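Local coordinates for flagellar motor switch protein FliG (Aquifex aeolicus, PDB 3HJL) that probably forms part of the rotor-mounted switch complex (C ring) of the flagellar motor, helping to set the direction in which the flagellum turns, at residues E50-E54 against E55-N59; S118-L121 against A122-K126; E168-V172 against Q173-E177. All blocks are in the same frame, centred on the assembly; numbering follows the deposited sequence.

Interaction 1 of 3, residues E50-E54 against E55-N59; sequences ESVPE and EEIEN
Val52 and Pro53 meet Glu56 and Ile57 in a local helix-start contact, where the extended loop after helix 36-47 turns into helix 54-70 with Pro53 at the N-cap. The evidence is in the first turn: Ile57 N donates to Pro53 O at 2.9 Å, and Glu58 N to Glu54 O at 3.1 Å. A chi1 of 180° turns Val52 CG1 away from its own N and puts this methyl 3.5 Å from Glu56 CB, while Val52 CB lies 3.8 Å from Ile57 CG1. The pyrrolidine ring of Pro53 runs alongside the extended Glu56 chain, both pointing the same way, and its CG comes 3.6 Å from Glu56 OE2. A glycine in place of Pro53 would probably leave the Glu56 chain without its ring neighbour and let the backbone entering the helix turn more freely. Glu54 OE2 and Glu58 OE2 are 4.8 Å apart, a proximity of like charges that Lys86 probably eases through its salt bridge to Glu58. Ile57, the buried member, packs on Ile85 and Lys86 of helix 78-88, and Val52 joins it against Ile89, fitting this helix start onto helix 78-88 and the loop that follows it.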
loop_
_atom_site.group_PDB
_atom_site.type_symbol
_atom_site.label_atom_id
_atom_site.label_comp_id
_atom_site.label_asym_id
_atom_site.label_seq_id
_atom_site.Cartn_x
_atom_site.Cartn_y
_atom_site.Cartn_z
ATOM N N GLU A 50 18.447 -18.278 30.805
ATOM C CA GLU A 50 17.634 -18.585 29.632
ATOM C C GLU A 50 17.129 -17.280 29.024
ATOM O O GLU A 50 16.969 -16.282 29.729
ATOM C CB GLU A 50 16.439 -19.474 29.998
ATOM C CG GLU A 50 16.758 -20.957 30.103
ATOM C CD GLU A 50 15.544 -21.778 30.517
ATOM O OE1 GLU A 50 14.978 -22.495 29.658
ATOM O OE2 GLU A 50 15.120 -21.662 31.689
ATOM N N SER A 51 16.897 -17.289 27.712
ATOM C CA SER A 51 16.379 -16.117 27.018
ATOM C C SER A 51 14.892 -15.958 27.337
ATOM O O SER A 51 14.189 -16.953 27.535
ATOM C CB SER A 51 16.581 -16.255 25.509
ATOM O OG SER A 51 15.947 -17.418 25.027
ATOM N N VAL A 52 14.429 -14.706 27.405
ATOM C CA VAL A 52 13.041 -14.394 27.745
ATOM C C VAL A 52 12.510 -13.272 26.847
ATOM O O VAL A 52 13.207 -12.278 26.659
ATOM C CB VAL A 52 12.933 -13.912 29.203
ATOM C CG1 VAL A 52 11.486 -13.586 29.549
ATOM C CG2 VAL A 52 13.504 -14.959 30.163
ATOM N N PRO A 53 11.285 -13.435 26.279
ATOM C CA PRO A 53 10.652 -12.369 25.491
ATOM C C PRO A 53 10.635 -11.014 26.197
ATOM O O PRO A 53 10.532 -10.957 27.420
ATOM C CB PRO A 53 9.228 -12.884 25.296
ATOM C CG PRO A 53 9.370 -14.357 25.300
ATOM C CD PRO A 53 10.468 -14.667 26.260
ATOM N N GLU A 54 10.752 -9.939 25.419
ATOM C CA GLU A 54 10.868 -8.579 25.963
ATOM C C GLU A 54 9.721 -8.177 26.893
ATOM O O GLU A 54 9.967 -7.585 27.939
ATOM C CB GLU A 54 10.984 -7.563 24.829
ATOM C CG GLU A 54 11.307 -6.157 25.297
ATOM C CD GLU A 54 11.659 -5.234 24.160
ATOM O OE1 GLU A 54 11.190 -5.473 23.024
ATOM O OE2 GLU A 54 12.400 -4.260 24.410
ATOM N N GLU A 55 8.487 -8.495 26.492
ATOM C CA GLU A 55 7.281 -8.225 27.295
ATOM C C GLU A 55 7.332 -8.930 28.656
ATOM O O GLU A 55 6.898 -8.372 29.666
ATOM C CB GLU A 55 6.016 -8.664 26.529
ATOM C CG GLU A 55 4.685 -8.214 27.168
ATOM C CD GLU A 55 3.456 -8.597 26.342
ATOM O OE1 GLU A 55 3.414 -9.727 25.807
ATOM O OE2 GLU A 55 2.515 -7.776 26.256
ATOM N N GLU A 56 7.858 -10.155 28.669
ATOM C CA GLU A 56 8.034 -10.915 29.905
ATOM C C GLU A 56 9.222 -10.418 30.755
ATOM O O GLU A 56 9.193 -10.560 31.978
ATOM C CB GLU A 56 8.142 -12.417 29.604
ATOM C CG GLU A 56 6.862 -12.984 28.957
ATOM C CD GLU A 56 7.003 -14.431 28.476
ATOM O OE1 GLU A 56 7.616 -15.250 29.200
ATOM O OE2 GLU A 56 6.465 -14.751 27.386
ATOM N N ILE A 57 10.258 -9.851 30.126
ATOM C CA ILE A 57 11.377 -9.247 30.880
ATOM C C ILE A 57 10.914 -7.982 31.609
ATOM O O ILE A 57 11.387 -7.699 32.713
ATOM C CB ILE A 57 12.582 -8.884 29.988
ATOM C CG1 ILE A 57 13.265 -10.140 29.449
ATOM C CG2 ILE A 57 13.603 -8.100 30.776
ATOM C CD1 ILE A 57 14.458 -9.848 28.549
ATOM N N GLU A 58 9.998 -7.225 30.993
ATOM C CA GLU A 58 9.390 -6.055 31.647
ATOM C C GLU A 58 8.578 -6.431 32.898
ATOM O O GLU A 58 8.646 -5.739 33.911
ATOM C CB GLU A 58 8.492 -5.289 30.676
ATOM C CG GLU A 58 9.246 -4.551 29.585
ATOM C CD GLU A 58 8.324 -3.887 28.575
ATOM O OE1 GLU A 58 7.132 -3.661 28.896
ATOM O OE2 GLU A 58 8.797 -3.582 27.457
ATOM N N ASN A 59 7.795 -7.504 32.802
ATOM C CA ASN A 59 7.003 -8.001 33.930
ATOM C C ASN A 59 7.902 -8.533 35.053
ATOM O O ASN A 59 7.618 -8.307 36.223
ATOM C CB ASN A 59 6.028 -9.093 33.470
ATOM C CG ASN A 59 4.947 -8.570 32.525
ATOM O OD1 ASN A 59 4.515 -7.418 32.617
ATOM N ND2 ASN A 59 4.491 -9.432 31.624
#

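Interaction 2 of 3, residues S118-L121 against A122-K126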
loop_
_atom_site.group_PDB
_atom_site.type_symbol
_atom_site.label_atom_id
_atom_site.label_comp_id
_atom_site.label_asym_id
_atom_site.label_seq_id
_atom_site.Cartn_x
_atom_site.Cartn_y
_atom_site.Cartn_z
ATOM N N SER A 118 20.813 7.635 -10.847
ATOM C CA SER A 118 21.193 8.678 -9.869
ATOM C C SER A 118 20.732 10.100 -10.205
ATOM O O SER A 118 20.614 10.935 -9.302
ATOM C CB SER A 118 22.705 8.658 -9.641
ATOM O OG SER A 118 23.103 7.433 -9.034
ATOM N N ARG A 119 20.502 10.381 -11.489
ATOM C CA ARG A 119 19.914 11.664 -11.911
ATOM C C ARG A 119 18.471 11.784 -11.421
ATOM O O ARG A 119 18.040 12.854 -11.006
ATOM C CB ARG A 119 19.954 11.813 -13.439
ATOM C CG ARG A 119 21.353 11.927 -14.020
ATOM C CD ARG A 119 21.351 11.863 -15.542
ATOM N NE ARG A 119 21.271 10.491 -16.057
ATOM C CZ ARG A 119 21.271 10.167 -17.351
ATOM N NH1 ARG A 119 21.394 11.102 -18.299
ATOM N NH2 ARG A 119 21.201 8.883 -17.705
ATOM N N ILE A 120 17.738 10.672 -11.476
ATOM C CA ILE A 120 16.359 10.610 -10.995
ATOM C C ILE A 120 16.306 10.739 -9.467
ATOM O O ILE A 120 15.480 11.483 -8.937
ATOM C CB ILE A 120 15.647 9.299 -11.464
ATOM C CG1 ILE A 120 15.515 9.290 -13.006
ATOM C CG2 ILE A 120 14.267 9.161 -10.786
ATOM C CD1 ILE A 120 15.030 7.989 -13.584
ATOM N N LEU A 121 17.213 10.049 -8.773
ATOM C CA LEU A 121 17.301 10.137 -7.311
ATOM C C LEU A 121 17.708 11.553 -6.863
ATOM O O LEU A 121 17.109 12.098 -5.944
ATOM C CB LEU A 121 18.271 9.082 -6.756
ATOM C CG LEU A 121 17.911 7.598 -6.992
ATOM C CD1 LEU A 121 18.995 6.661 -6.521
ATOM C CD2 LEU A 121 16.624 7.228 -6.333
ATOM N N ALA A 122 18.711 12.140 -7.525
ATOM C CA ALA A 122 19.142 13.526 -7.246
ATOM C C ALA A 122 17.995 14.513 -7.439
ATOM O O ALA A 122 17.752 15.363 -6.585
ATOM C CB ALA A 122 20.324 13.913 -8.144
ATOM N N SER A 123 17.264 14.352 -8.542
ATOM C CA SER A 123 16.094 15.185 -8.865
ATOM C C SER A 123 14.991 15.103 -7.809
ATOM O O SER A 123 14.453 16.125 -7.399
ATOM C CB SER A 123 15.526 14.780 -10.226
ATOM O OG SER A 123 14.465 15.631 -10.601
ATOM N N LEU A 124 14.664 13.887 -7.375
ATOM C CA LEU A 124 13.673 13.679 -6.296
ATOM C C LEU A 124 14.138 14.138 -4.910
ATOM O O LEU A 124 13.308 14.378 -4.034
ATOM C CB LEU A 124 13.274 12.195 -6.199
ATOM C CG LEU A 124 12.427 11.618 -7.334
ATOM C CD1 LEU A 124 12.267 10.136 -7.144
ATOM C CD2 LEU A 124 11.055 12.291 -7.403
ATOM N N LEU A 125 15.452 14.203 -4.691
ATOM C CA LEU A 125 16.001 14.542 -3.372
ATOM C C LEU A 125 16.352 16.021 -3.174
ATOM O O LEU A 125 16.429 16.475 -2.030
ATOM C CB LEU A 125 17.245 13.693 -3.073
ATOM C CG LEU A 125 17.077 12.211 -2.699
ATOM C CD1 LEU A 125 18.445 11.568 -2.674
ATOM C CD2 LEU A 125 16.376 12.030 -1.337
ATOM N N LYS A 126 16.543 16.771 -4.262
ATOM C CA LYS A 126 17.144 18.124 -4.163
ATOM C C LYS A 126 16.363 19.197 -3.424
ATOM O O LYS A 126 16.975 20.115 -2.860
ATOM C CB LYS A 126 17.598 18.643 -5.530
ATOM C CG LYS A 126 16.508 18.968 -6.525
ATOM C CD LYS A 126 17.142 19.473 -7.805
ATOM C CE LYS A 126 16.125 19.989 -8.788
ATOM N NZ LYS A 126 16.815 20.668 -9.934
#
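Leu124 turns its CG anti to its own carbonyl carbon (chi1 -70°), which lays the branch back along the helix toward Ile120, and Leu125 does the same toward Leu121. The result is measurable in both cases: Leu124 CG sits 3.5 Å from Ile120 O, and Leu125 CG 3.2 Å from Leu121 O, so each leucine leans over the carbonyl one turn earlier. Between the side chains themselves the touch is light, Ile120 CG2 and Leu124 CD1 being 4.3 Å apart. What joins 118-121 to 122-126 is therefore chiefly the backbone of helix 118-125. Ala122 N donates to Ser118 O at 2.9 Å, and Leu124 N reaches Ile120 O at 3.0 Å. Ser123 N bonds to Arg119 O in the same i to i+4 pattern. The bond from Leu125 N to Leu121 O is weak, its N-H...O angle being only 128°. The methyl of Ala122 adds a close approach on the buried side, its CB being 3.2 Å from Ser118 O. At the start of the helix, Ser118 OG is hydrogen-bonded to Lys144 NZ and Glu147 OE1 of helix 142-150, and Arg119 forms a salt bridge with Asp117, just ahead of the helix. The helix lies between two neighbours: Ser118, Leu121 and Ala122 touch Ile148 of helix 142-150, and Leu121 and Leu124 touch Leu182 of the long helix 172-193.

Interaction 3 of 3, residues E168-V172 against Q173-E177; sequences ENVNV and QYVKE
Asn171 caps the first turn of helix 172-193 by passing its side-chain oxygen to the backbone of Tyr174, and this is the tight part of the contact. The bond from Tyr174 N to Asn171 OD1 measures 2.9 Å, and the donor lies in the carbonyl plane of the amide. It is reached because Asn171 holds CG anti to its own N (chi1 -174°), bringing OD1 to the backbone N of Tyr174. Asn171 OD1 also lies 3.5 Å from Gln173 CB, so the oxygen is set close against the first turn. In the same first turn Lys176 N donates to Val172 O at 2.9 Å, nearly straight at 165°. By contrast, the bond from Val175 N to Asn171 O is long, 3.4 Å, and weak. A compact apolar touch lies beside the cap: Val170 CG2 meets Val175 CG2 at 3.7 Å, the two side chains crossing at about a right angle. Val175 is buried, and the pair is backed by Gln139. The solvent side is looser. There Gln173 bends at its second torsion, and the Tyr174 ring turns off the loop and touches Thr132 and Leu135 of helix 130-137, about 11 Å, side chain to side chain, from Arg163 of the EHPQR motif. On another flank Val172 and Lys176 rest against helix 93-114. Together these features make an asparagine N-cap with a hydrophobic staple between Val170 and Val175, at the start of the long helix 172-193 in the FliG middle domain.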
loop_
_atom_site.group_PDB
_atom_site.type_symbol
_atom_site.label_atom_id
_atom_site.label_comp_id
_atom_site.label_asym_id
_atom_site.label_seq_id
_atom_site.Cartn_x
_atom_site.Cartn_y
_atom_site.Cartn_z
ATOM N N GLU A 168 26.014 10.782 13.979
ATOM C CA GLU A 168 26.462 9.781 14.954
ATOM C C GLU A 168 25.505 8.591 15.002
ATOM O O GLU A 168 25.892 7.518 15.447
ATOM C CB GLU A 168 26.558 10.409 16.338
ATOM C CG GLU A 168 27.623 11.495 16.453
ATOM C CD GLU A 168 27.476 12.313 17.715
ATOM O OE1 GLU A 168 27.091 11.739 18.760
ATOM O OE2 GLU A 168 27.727 13.534 17.655
ATOM N N ASN A 169 24.254 8.810 14.572
ATOM C CA ASN A 169 23.195 7.802 14.559
ATOM C C ASN A 169 22.314 7.975 13.317
ATOM O O ASN A 169 22.227 9.068 12.744
ATOM C CB ASN A 169 22.278 7.989 15.780
ATOM C CG ASN A 169 22.879 7.471 17.064
ATOM O OD1 ASN A 169 22.968 6.265 17.276
ATOM N ND2 ASN A 169 23.194 8.381 17.974
ATOM N N VAL A 170 21.620 6.903 12.957
ATOM C CA VAL A 170 20.619 6.915 11.896
ATOM C C VAL A 170 19.539 5.889 12.227
ATOM O O VAL A 170 19.860 4.744 12.488
ATOM C CB VAL A 170 21.234 6.563 10.497
ATOM C CG1 VAL A 170 22.015 5.267 10.558
ATOM C CG2 VAL A 170 20.141 6.448 9.450
ATOM N N ASN A 171 18.266 6.301 12.219
ATOM C CA ASN A 171 17.156 5.351 12.385
ATOM C C ASN A 171 16.883 4.662 11.045
ATOM O O ASN A 171 16.529 5.314 10.063
ATOM C CB ASN A 171 15.895 6.047 12.898
ATOM C CG ASN A 171 14.777 5.062 13.219
ATOM O OD1 ASN A 171 14.016 4.672 12.342
ATOM N ND2 ASN A 171 14.684 4.649 14.484
ATOM N N VAL A 172 17.083 3.350 11.013
ATOM C CA VAL A 172 16.944 2.549 9.788
ATOM C C VAL A 172 15.516 2.573 9.209
ATOM O O VAL A 172 15.335 2.682 7.990
ATOM C CB VAL A 172 17.402 1.078 10.057
ATOM C CG1 VAL A 172 16.916 0.107 8.945
ATOM C CG2 VAL A 172 18.931 1.030 10.219
ATOM N N GLN A 173 14.517 2.481 10.080
ATOM C CA GLN A 173 13.122 2.486 9.655
ATOM C C GLN A 173 12.702 3.809 9.018
ATOM O O GLN A 173 11.926 3.822 8.070
ATOM C CB GLN A 173 12.201 2.121 10.830
ATOM C CG GLN A 173 12.337 0.660 11.276
ATOM C CD GLN A 173 11.830 -0.339 10.214
ATOM O OE1 GLN A 173 10.676 -0.271 9.777
ATOM N NE2 GLN A 173 12.700 -1.264 9.801
ATOM N N TYR A 174 13.232 4.915 9.529
ATOM C CA TYR A 174 12.961 6.239 8.969
ATOM C C TYR A 174 13.469 6.340 7.526
ATOM O O TYR A 174 12.760 6.811 6.648
ATOM C CB TYR A 174 13.619 7.323 9.844
ATOM C CG TYR A 174 13.483 8.729 9.306
ATOM C CD1 TYR A 174 14.534 9.345 8.638
ATOM C CD2 TYR A 174 12.300 9.444 9.466
ATOM C CE1 TYR A 174 14.413 10.626 8.129
ATOM C CE2 TYR A 174 12.166 10.738 8.959
ATOM C CZ TYR A 174 13.226 11.318 8.282
ATOM O OH TYR A 174 13.110 12.603 7.800
ATOM N N VAL A 175 14.696 5.871 7.306
ATOM C CA VAL A 175 15.333 5.910 6.002
ATOM C C VAL A 175 14.660 4.941 5.024
ATOM O O VAL A 175 14.449 5.289 3.865
ATOM C CB VAL A 175 16.853 5.623 6.106
ATOM C CG1 VAL A 175 17.448 5.401 4.717
ATOM C CG2 VAL A 175 17.560 6.789 6.820
ATOM N N LYS A 176 14.314 3.746 5.518
ATOM C CA LYS A 176 13.530 2.754 4.770
ATOM C C LYS A 176 12.226 3.361 4.259
ATOM O O LYS A 176 11.913 3.259 3.080
ATOM C CB LYS A 176 13.206 1.545 5.658
ATOM C CG LYS A 176 12.599 0.350 4.901
ATOM C CD LYS A 176 11.963 -0.665 5.853
ATOM C CE LYS A 176 11.193 -1.720 5.085
ATOM N NZ LYS A 176 10.612 -2.757 5.979
ATOM N N GLU A 177 11.492 4.013 5.150
ATOM C CA GLU A 177 10.250 4.696 4.792
ATOM C C GLU A 177 10.479 5.806 3.754
ATOM O O GLU A 177 9.695 5.950 2.838
ATOM C CB GLU A 177 9.576 5.262 6.053
ATOM C CG GLU A 177 8.285 6.083 5.810
ATOM C CD GLU A 177 7.202 5.307 5.075
ATOM O OE1 GLU A 177 7.196 4.069 5.184
ATOM O OE2 GLU A 177 6.341 5.942 4.423
#

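From the N terminus, interaction 1 turns the loop after helix 36-47 into helix 54-70 within the N-terminal domain. Interaction 2 closes no loop, being a single short helix within the middle domain, and interaction 3 later turns the loop after helix 154-166 into helix 172-193. The three follow in series, without nesting or crossing, and none touches another. The nearest pair is 2 and 3, about 9 Å between nearest atoms, and both involve helix 172-193: interaction 3 begins it and interaction 2 packs against its later part. Interaction 3 also rests on helix 93-114. Interaction 1 stands apart, its centre about 44 Å from that of interaction 2 and about 26 Å from that of interaction 3.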